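Local coordinates for putative esterase (Uncultured bacterium, PDB 7C4D), which probably hydrolyses carboxylic ester bonds, as an alpha/beta-hydrolase-fold esterase from a marine microorganism, at residues S89-G94 with K112-I117; A151-E156 with G184-K189. One frame throughout, in Å; residues are numbered along the deposited sequence.

Interaction 1 (S89-G94 with K112-I117); sequences SVNIIG and KVKKLI. With EDO (1,2-ethanediol), chain B.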
ATOM      1  N   SER A  89       4.329  14.501 -14.593  1.00 63.79           N
ATOM      2  CA  SER A  89       3.056  14.296 -13.931  1.00 64.19           C
ATOM      3  C   SER A  89       2.625  12.837 -14.086  1.00 68.02           C
ATOM      4  O   SER A  89       2.851  12.227 -15.131  1.00 61.69           O
ATOM      5  CB  SER A  89       2.021  15.267 -14.423  1.00 55.12           C
ATOM      6  OG  SER A  89       1.695  14.998 -15.770  1.00 63.80           O
ATOM      7  N   VAL A  90       2.011  12.297 -13.027  1.00 52.15           N
ATOM      8  CA  VAL A  90       1.866  10.865 -12.912  1.00 49.39           C
ATOM      9  C   VAL A  90       0.466  10.498 -12.465  1.00 46.85           C
ATOM     10  O   VAL A  90      -0.157  11.224 -11.688  1.00 43.55           O
ATOM     11  CB  VAL A  90       2.885  10.262 -11.936  1.00 48.11           C
ATOM     12  CG1 VAL A  90       4.292  10.364 -12.468  1.00 44.25           C
ATOM     13  CG2 VAL A  90       2.725  10.742 -10.493  1.00 45.42           C
ATOM     14  N   ASN A  91       0.048   9.306 -12.908  1.00 42.84           N
ATOM     15  CA  ASN A  91      -1.083   8.630 -12.297  1.00 42.02           C
ATOM     16  C   ASN A  91      -0.564   7.814 -11.118  1.00 34.70           C
ATOM     17  O   ASN A  91       0.536   7.294 -11.178  1.00 38.67           O
ATOM     18  CB  ASN A  91      -1.769   7.691 -13.292  1.00 41.77           C
ATOM     19  CG  ASN A  91      -2.359   8.446 -14.462  1.00 46.98           C
ATOM     20  OD1 ASN A  91      -3.279   9.227 -14.288  1.00 45.79           O
ATOM     21  ND2 ASN A  91      -1.773   8.275 -15.631  1.00 41.20           N
ATOM     22  N   ILE A  92      -1.405   7.629 -10.113  1.00 34.37           N
ATOM     23  CA  ILE A  92      -1.014   6.917  -8.906  1.00 35.98           C
ATOM     24  C   ILE A  92      -2.171   6.041  -8.470  1.00 33.86           C
ATOM     25  O   ILE A  92      -3.297   6.507  -8.386  1.00 36.84           O
ATOM     26  CB  ILE A  92      -0.597   7.871  -7.747  1.00 38.22           C
ATOM     27  CG1 ILE A  92       0.621   8.694  -8.139  1.00 38.54           C
ATOM     28  CG2 ILE A  92      -0.339   7.095  -6.442  1.00 32.29           C
ATOM     29  CD1 ILE A  92       1.071   9.707  -7.079  1.00 46.52           C
ATOM     30  N   ILE A  93      -1.837   4.791  -8.133  1.00 31.99           N
ATOM     31  CA  ILE A  93      -2.681   3.898  -7.368  1.00 35.11           C
ATOM     32  C   ILE A  93      -1.987   3.588  -6.027  1.00 39.69           C
ATOM     33  O   ILE A  93      -0.832   3.186  -6.009  1.00 40.46           O
ATOM     34  CB  ILE A  93      -2.934   2.588  -8.158  1.00 38.14           C
ATOM     35  CG1 ILE A  93      -3.527   2.842  -9.552  1.00 38.52           C
ATOM     36  CG2 ILE A  93      -3.785   1.626  -7.327  1.00 38.36           C
ATOM     37  CD1 ILE A  93      -3.464   1.644 -10.498  1.00 41.63           C
ATOM     38  N   GLY A  94      -2.686   3.782  -4.913  1.00 37.66           N
ATOM     39  CA  GLY A  94      -2.151   3.482  -3.590  1.00 38.27           C
ATOM     40  C   GLY A  94      -3.156   2.639  -2.824  1.00 38.31           C
ATOM     41  O   GLY A  94      -4.294   3.062  -2.632  1.00 38.29           O
ATOM     42  N   LYS A 112       1.919  17.595  -9.707  1.00 49.72           N
ATOM     43  CA  LYS A 112       2.590  16.410 -10.211  1.00 53.59           C
ATOM     44  C   LYS A 112       1.633  15.215 -10.385  1.00 54.56           C
ATOM     45  O   LYS A 112       2.060  14.142 -10.825  1.00 50.47           O
ATOM     46  CB  LYS A 112       3.669  15.957  -9.226  1.00 53.03           C
ATOM     47  CG  LYS A 112       4.579  17.038  -8.656  1.00 72.31           C
ATOM     48  CD  LYS A 112       5.575  17.616  -9.645  1.00 65.47           C
ATOM     49  CE  LYS A 112       6.456  16.589 -10.320  1.00 86.54           C
ATOM     50  NZ  LYS A 112       7.098  17.133 -11.543  1.00 80.13           N
ATOM     51  N   VAL A 113       0.351  15.358 -10.027  1.00 45.62           N
ATOM     52  CA  VAL A 113      -0.514  14.196 -10.120  1.00 50.07           C
ATOM     53  C   VAL A 113      -1.599  14.400 -11.169  1.00 47.39           C
ATOM     54  O   VAL A 113      -2.327  15.374 -11.104  1.00 45.78           O
ATOM     55  CB  VAL A 113      -1.118  13.868  -8.751  1.00 46.56           C
ATOM     56  CG1 VAL A 113      -1.965  12.601  -8.804  1.00 40.77           C
ATOM     57  CG2 VAL A 113      -0.035  13.738  -7.686  1.00 42.87           C
ATOM     58  N   LYS A 114      -1.753  13.446 -12.086  1.00 45.93           N
ATOM     59  CA  LYS A 114      -2.791  13.588 -13.090  1.00 47.19           C
ATOM     60  C   LYS A 114      -4.094  13.058 -12.516  1.00 44.15           C
ATOM     61  O   LYS A 114      -5.091  13.747 -12.547  1.00 43.79           O
ATOM     62  CB  LYS A 114      -2.466  12.833 -14.382  1.00 54.26           C
ATOM     63  CG  LYS A 114      -1.159  13.193 -15.073  1.00 65.38           C
ATOM     64  CD  LYS A 114      -0.740  12.124 -16.062  1.00 70.10           C
ATOM     65  CE  LYS A 114       0.486  12.448 -16.892  1.00 83.33           C
ATOM     66  NZ  LYS A 114       0.167  13.359 -18.017  1.00 88.69           N
ATOM     67  N   LYS A 115      -4.094  11.820 -12.014  1.00 41.63           N
ATOM     68  CA  LYS A 115      -5.303  11.268 -11.435  1.00 41.46           C
ATOM     69  C   LYS A 115      -4.880  10.324 -10.327  1.00 41.66           C
ATOM     70  O   LYS A 115      -3.777   9.788 -10.385  1.00 38.78           O
ATOM     71  CB  LYS A 115      -6.098  10.457 -12.463  1.00 45.98           C
ATOM     72  CG  LYS A 115      -6.784  11.228 -13.578  1.00 44.16           C
ATOM     73  CD  LYS A 115      -8.020  10.493 -14.090  1.00 49.12           C
ATOM     74  CE  LYS A 115      -8.662  11.259 -15.222  1.00 57.74           C
ATOM     75  NZ  LYS A 115      -7.803  11.163 -16.425  1.00 65.88           N
ATOM     76  N   LEU A 116      -5.756  10.148  -9.328  1.00 39.92           N
ATOM     77  CA  LEU A 116      -5.377   9.390  -8.155  1.00 40.08           C
ATOM     78  C   LEU A 116      -6.366   8.249  -7.916  1.00 37.88           C
ATOM     79  O   LEU A 116      -7.579   8.457  -7.889  1.00 36.83           O
ATOM     80  CB  LEU A 116      -5.339  10.343  -6.963  1.00 39.82           C
ATOM     81  CG  LEU A 116      -5.284   9.682  -5.580  1.00 46.49           C
ATOM     82  CD1 LEU A 116      -4.062   8.768  -5.447  1.00 38.99           C
ATOM     83  CD2 LEU A 116      -5.303  10.732  -4.462  1.00 44.12           C
ATOM     84  N   ILE A 117      -5.837   7.038  -7.716  1.00 31.29           N
ATOM     85  CA  ILE A 117      -6.739   5.975  -7.290  1.00 33.15           C
ATOM     86  C   ILE A 117      -6.358   5.536  -5.877  1.00 33.50           C
ATOM     87  O   ILE A 117      -5.200   5.186  -5.652  1.00 32.00           O
ATOM     88  CB  ILE A 117      -6.763   4.771  -8.272  1.00 35.88           C
ATOM     89  CG1 ILE A 117      -7.337   5.127  -9.661  1.00 34.03           C
ATOM     90  CG2 ILE A 117      -7.555   3.645  -7.650  1.00 29.15           C
ATOM     91  CD1 ILE A 117      -7.167   4.017 -10.696  1.00 37.11           C
TER
HETATM   92  C1  EDO B 401      -1.270  17.540 -14.035  1.00 76.55           C
HETATM   93  O1  EDO B 401      -2.391  17.054 -14.773  1.00 78.04           O
HETATM   94  C2  EDO B 401      -1.714  18.560 -13.058  1.00 79.89           C
HETATM   95  O2  EDO B 401      -2.208  18.067 -11.813  1.00 76.63           O
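Ile93 and Ile117 lie side by side and point the same way from neighbouring parallel strands, CG1 of Ile93 packing 4.0 Å from CB of Ile117. Both carry CG1 anti to the carbonyl carbon, which keeps the two branched chains alongside each other under Phe263, Thr267 and Phe270 of helix 260-270. On the other face of the sheet Ile92 spans two neighbours: its CD1 meets CG2 of Val113 at 4.2 Å, and its CG2 meets CD1 of Leu116. Ala102 of helix 97-108 covers Ile92 and Leu116; branched aliphatic residues suit a sheet buried between helices.

Asn91 runs beside Lys115, its OD1 3.6 Å from Lys115 CB, while its amide nitrogen is satisfied by Glu24 and Pro25, at the start of the next strand. Near the start of both segments the extended Lys114 chain lays its methylenes along Ser89, CE 3.0 Å from Ser89 OG, and a final bend (chi4 -79°) turns Lys114 NZ to 3.2 Å from the same OG. An ethanediol, probably from the crystallisation liquor, lies by the carbonyl of Val113.

Five backbone hydrogen bonds join the two segments. That from Ile117 N to Ile92 O is short and straight (2.7 Å, 169° at the hydrogen); near Lys114, where strand 113-119 is broken and the chain turns, Lys114 N reaches Val90 O (2.8 Å) from above the carbonyl plane. Strand 90-95, helix 97-108 and strand 113-119 form a beta-alpha-beta unit of the alpha/beta hydrolase fold, and Gly94 begins a GxSxG sequence consistent with a nucleophile elbow.

Interaction 2 (A151-E156 with G184-K189); sequences AKTRKE and GCYRWK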
ATOM      1  N   ALA A 151      16.097 -20.801  11.640  1.00188.90           N
ATOM      2  CA  ALA A 151      16.512 -21.342  10.349  1.00182.46           C
ATOM      3  C   ALA A 151      15.696 -22.569   9.931  1.00177.43           C
ATOM      4  O   ALA A 151      16.082 -23.281   9.003  1.00166.08           O
ATOM      5  CB  ALA A 151      18.000 -21.617  10.341  1.00171.10           C
ATOM      6  N   LYS A 152      14.562 -22.805  10.602  1.00173.41           N
ATOM      7  CA  LYS A 152      13.656 -23.878  10.217  1.00172.22           C
ATOM      8  C   LYS A 152      13.031 -23.529   8.864  1.00185.40           C
ATOM      9  O   LYS A 152      12.848 -22.351   8.551  1.00215.18           O
ATOM     10  CB  LYS A 152      12.669 -24.196  11.352  1.00162.72           C
ATOM     11  CG  LYS A 152      12.213 -23.007  12.190  1.00162.19           C
ATOM     12  CD  LYS A 152      12.187 -23.261  13.686  1.00147.08           C
ATOM     13  CE  LYS A 152      11.407 -22.214  14.458  1.00145.27           C
ATOM     14  NZ  LYS A 152      11.492 -20.866  13.841  1.00149.62           N
ATOM     15  N   THR A 153      12.748 -24.560   8.055  1.00176.32           N
ATOM     16  CA  THR A 153      12.292 -24.397   6.678  1.00170.57           C
ATOM     17  C   THR A 153      10.982 -23.608   6.617  1.00174.11           C
ATOM     18  O   THR A 153      10.267 -23.496   7.611  1.00174.39           O
ATOM     19  CB  THR A 153      12.220 -25.737   5.936  1.00162.82           C
ATOM     20  OG1 THR A 153      12.032 -26.771   6.902  1.00173.14           O
ATOM     21  CG2 THR A 153      13.457 -26.021   5.109  1.00154.66           C
ATOM     22  N   ARG A 154      10.676 -23.069   5.427  1.00174.76           N
ATOM     23  CA  ARG A 154       9.568 -22.134   5.263  1.00169.13           C
ATOM     24  C   ARG A 154       8.214 -22.821   5.465  1.00160.16           C
ATOM     25  O   ARG A 154       7.195 -22.146   5.615  1.00136.78           O
ATOM     26  CB  ARG A 154       9.725 -21.224   4.029  1.00164.84           C
ATOM     27  CG  ARG A 154      10.675 -21.712   2.940  1.00162.50           C
ATOM     28  CD  ARG A 154      10.136 -22.782   2.009  1.00160.25           C
ATOM     29  NE  ARG A 154      11.049 -23.133   0.924  1.00159.10           N
ATOM     30  CZ  ARG A 154      11.894 -24.164   0.919  1.00151.63           C
ATOM     31  NH1 ARG A 154      11.970 -24.981   1.958  1.00147.71           N
ATOM     32  NH2 ARG A 154      12.662 -24.373  -0.136  1.00138.57           N
ATOM     33  N   LYS A 155       8.216 -24.161   5.520  1.00156.72           N
ATOM     34  CA  LYS A 155       7.014 -24.911   5.855  1.00158.58           C
ATOM     35  C   LYS A 155       6.755 -24.822   7.361  1.00156.39           C
ATOM     36  O   LYS A 155       5.604 -24.876   7.794  1.00154.34           O
ATOM     37  CB  LYS A 155       7.098 -26.356   5.343  1.00150.48           C
ATOM     38  CG  LYS A 155       5.792 -26.976   4.844  1.00150.74           C
ATOM     39  CD  LYS A 155       4.859 -26.019   4.099  1.00150.63           C
ATOM     40  CE  LYS A 155       4.383 -26.499   2.740  1.00139.40           C
ATOM     41  NZ  LYS A 155       3.850 -27.883   2.768  1.00136.47           N
ATOM     42  N   GLU A 156       7.831 -24.661   8.145  1.00150.84           N
ATOM     43  CA  GLU A 156       7.734 -24.588   9.597  1.00147.36           C
ATOM     44  C   GLU A 156       7.158 -23.232  10.001  1.00141.95           C
ATOM     45  O   GLU A 156       6.227 -23.176  10.804  1.00134.10           O
ATOM     46  CB  GLU A 156       9.082 -24.855  10.277  1.00150.68           C
ATOM     47  CG  GLU A 156       9.858 -26.039   9.713  1.00160.31           C
ATOM     48  CD  GLU A 156       9.082 -27.330   9.501  1.00157.18           C
ATOM     49  OE1 GLU A 156       8.628 -27.919  10.503  1.00161.18           O
ATOM     50  OE2 GLU A 156       8.928 -27.743   8.332  1.00145.79           O
ATOM     51  N   GLY A 184      22.486 -18.868   5.019  1.00139.46           N
ATOM     52  CA  GLY A 184      21.559 -19.958   4.760  1.00137.11           C
ATOM     53  C   GLY A 184      20.328 -19.876   5.660  1.00142.27           C
ATOM     54  O   GLY A 184      19.284 -20.436   5.327  1.00147.63           O
ATOM     55  N   CYS A 185      20.468 -19.170   6.796  1.00145.17           N
ATOM     56  CA  CYS A 185      19.392 -18.949   7.755  1.00149.70           C
ATOM     57  C   CYS A 185      18.380 -17.948   7.193  1.00151.03           C
ATOM     58  O   CYS A 185      18.750 -17.020   6.476  1.00149.74           O
ATOM     59  CB  CYS A 185      19.933 -18.420   9.081  1.00143.82           C
ATOM     60  SG  CYS A 185      20.763 -19.668  10.101  1.00143.31           S
ATOM     61  N   TYR A 186      17.099 -18.145   7.544  1.00143.22           N
ATOM     62  CA  TYR A 186      16.001 -17.291   7.115  1.00124.81           C
ATOM     63  C   TYR A 186      16.015 -15.975   7.892  1.00114.38           C
ATOM     64  O   TYR A 186      16.573 -15.898   8.985  1.00119.70           O
ATOM     65  CB  TYR A 186      14.661 -18.009   7.300  1.00127.38           C
ATOM     66  CG  TYR A 186      14.430 -19.147   6.341  1.00140.53           C
ATOM     67  CD1 TYR A 186      15.026 -20.383   6.538  1.00148.17           C
ATOM     68  CD2 TYR A 186      13.618 -18.986   5.228  1.00151.97           C
ATOM     69  CE1 TYR A 186      14.824 -21.432   5.654  1.00159.55           C
ATOM     70  CE2 TYR A 186      13.403 -20.027   4.335  1.00159.03           C
ATOM     71  CZ  TYR A 186      14.006 -21.255   4.551  1.00159.23           C
ATOM     72  OH  TYR A 186      13.801 -22.290   3.684  1.00149.47           O
ATOM     73  N   ARG A 187      15.381 -14.948   7.306  1.00106.93           N
ATOM     74  CA  ARG A 187      15.295 -13.609   7.871  1.00 93.13           C
ATOM     75  C   ARG A 187      14.063 -12.888   7.329  1.00 91.08           C
ATOM     76  O   ARG A 187      13.574 -13.195   6.241  1.00 86.67           O
ATOM     77  CB  ARG A 187      16.560 -12.805   7.562  1.00 94.38           C
ATOM     78  CG  ARG A 187      16.998 -12.856   6.104  1.00111.88           C
ATOM     79  CD  ARG A 187      18.093 -11.849   5.822  1.00113.83           C
ATOM     80  NE  ARG A 187      17.547 -10.499   5.821  1.00129.04           N
ATOM     81  CZ  ARG A 187      18.158  -9.425   6.313  1.00136.89           C
ATOM     82  NH1 ARG A 187      17.566  -8.243   6.260  1.00138.27           N
ATOM     83  NH2 ARG A 187      19.354  -9.532   6.868  1.00139.78           N
ATOM     84  N   TRP A 188      13.559 -11.923   8.105  1.00 85.11           N
ATOM     85  CA  TRP A 188      12.556 -11.003   7.601  1.00 70.44           C
ATOM     86  C   TRP A 188      13.251  -9.993   6.700  1.00 74.04           C
ATOM     87  O   TRP A 188      14.286  -9.453   7.071  1.00 74.05           O
ATOM     88  CB  TRP A 188      11.831 -10.292   8.743  1.00 71.05           C
ATOM     89  CG  TRP A 188      10.991 -11.191   9.597  1.00 72.65           C
ATOM     90  CD1 TRP A 188      11.221 -11.547  10.897  1.00 64.61           C
ATOM     91  CD2 TRP A 188       9.766 -11.845   9.213  1.00 75.94           C
ATOM     92  NE1 TRP A 188      10.225 -12.376  11.342  1.00 68.15           N
ATOM     93  CE2 TRP A 188       9.317 -12.581  10.335  1.00 70.71           C
ATOM     94  CE3 TRP A 188       9.002 -11.881   8.045  1.00 69.17           C
ATOM     95  CZ2 TRP A 188       8.153 -13.354  10.305  1.00 72.20           C
ATOM     96  CZ3 TRP A 188       7.837 -12.625   8.029  1.00 74.29           C
ATOM     97  CH2 TRP A 188       7.423 -13.365   9.137  1.00 70.33           C
ATOM     98  N   LYS A 189      12.671  -9.722   5.525  1.00 70.97           N
ATOM     99  CA  LYS A 189      13.247  -8.671   4.702  1.00 71.41           C
ATOM    100  C   LYS A 189      12.666  -7.315   5.088  1.00 60.04           C
ATOM    101  O   LYS A 189      13.256  -6.298   4.742  1.00 66.57           O
ATOM    102  CB  LYS A 189      13.089  -8.939   3.200  1.00 73.03           C
ATOM    103  CG  LYS A 189      11.665  -9.027   2.680  1.00 65.32           C
ATOM    104  CD  LYS A 189      11.561  -9.945   1.488  1.00 72.31           C
ATOM    105  CE  LYS A 189      10.427  -9.578   0.563  1.00 71.74           C
ATOM    106  NZ  LYS A 189      10.376 -10.506  -0.582  1.00 79.76           N
TER
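Tyr186 sets CG anti to its carbonyl carbon (chi1 -71°), and this throws the ring from strand 186-188 across to the start of helix 154-164, where the first torsion of Arg154 (chi1 20°, off the usual rotamers) places its CG 3.3 Å from Tyr186 OH. The two side chains cross at a slant. Arg154 CG also lies 3.5 Å from CE2 of Tyr186, and a bend at chi2 turns the guanidinium back so that the tyrosine oxygen sits over one of its faces, off toward the rim. With the two planes 59° apart, this is not a parallel stack; the methylene part of the arginine makes the closer touch.

Farther down the ring, the backbone takes over. Ala151 O approaches the ring edge near its plane, 3.9 Å from CD1 of Tyr186, and Lys152 O comes in obliquely at 3.6 Å from the same carbon. Thr153 adds its methyl CG2, 4.0 Å from Tyr186 OH. Beside the tyrosine, Cys185 SG meets the methyl of Ala151, CB, at 3.4 Å, a small apolar touch that joins the two loops.

A large aromatic residue suits this place because its rim can lie against the carbonyls of 151-152 and the helix start. The segments thus meet by van der Waals packing around one buried tyrosine; no salt bridge links them, and Arg154 even lies close to like-charged Arg180, which would probably be mildly unfavourable.

Interaction 1 lies within the central sheet, whereas interaction 2 joins the start of helix 154-164 to the two-stranded antiparallel sheet 178-180 and 186-188 at the periphery. Their centres are about 37 Å apart, on opposite sides of the centre of the chain, and their nearest atoms about 18 Å apart, so they do not touch. In sequence the first closes before the second opens. Interaction 1 leads toward the probable active site: strand 90-95 runs into the presumed nucleophile Ser96, and strand 113-119 into Asp120, which with His253 has the geometry of a Ser-His-Asp triad. The centre of interaction 2 is about 25 Å from the chain's centre, against about 14 Å for interaction 1.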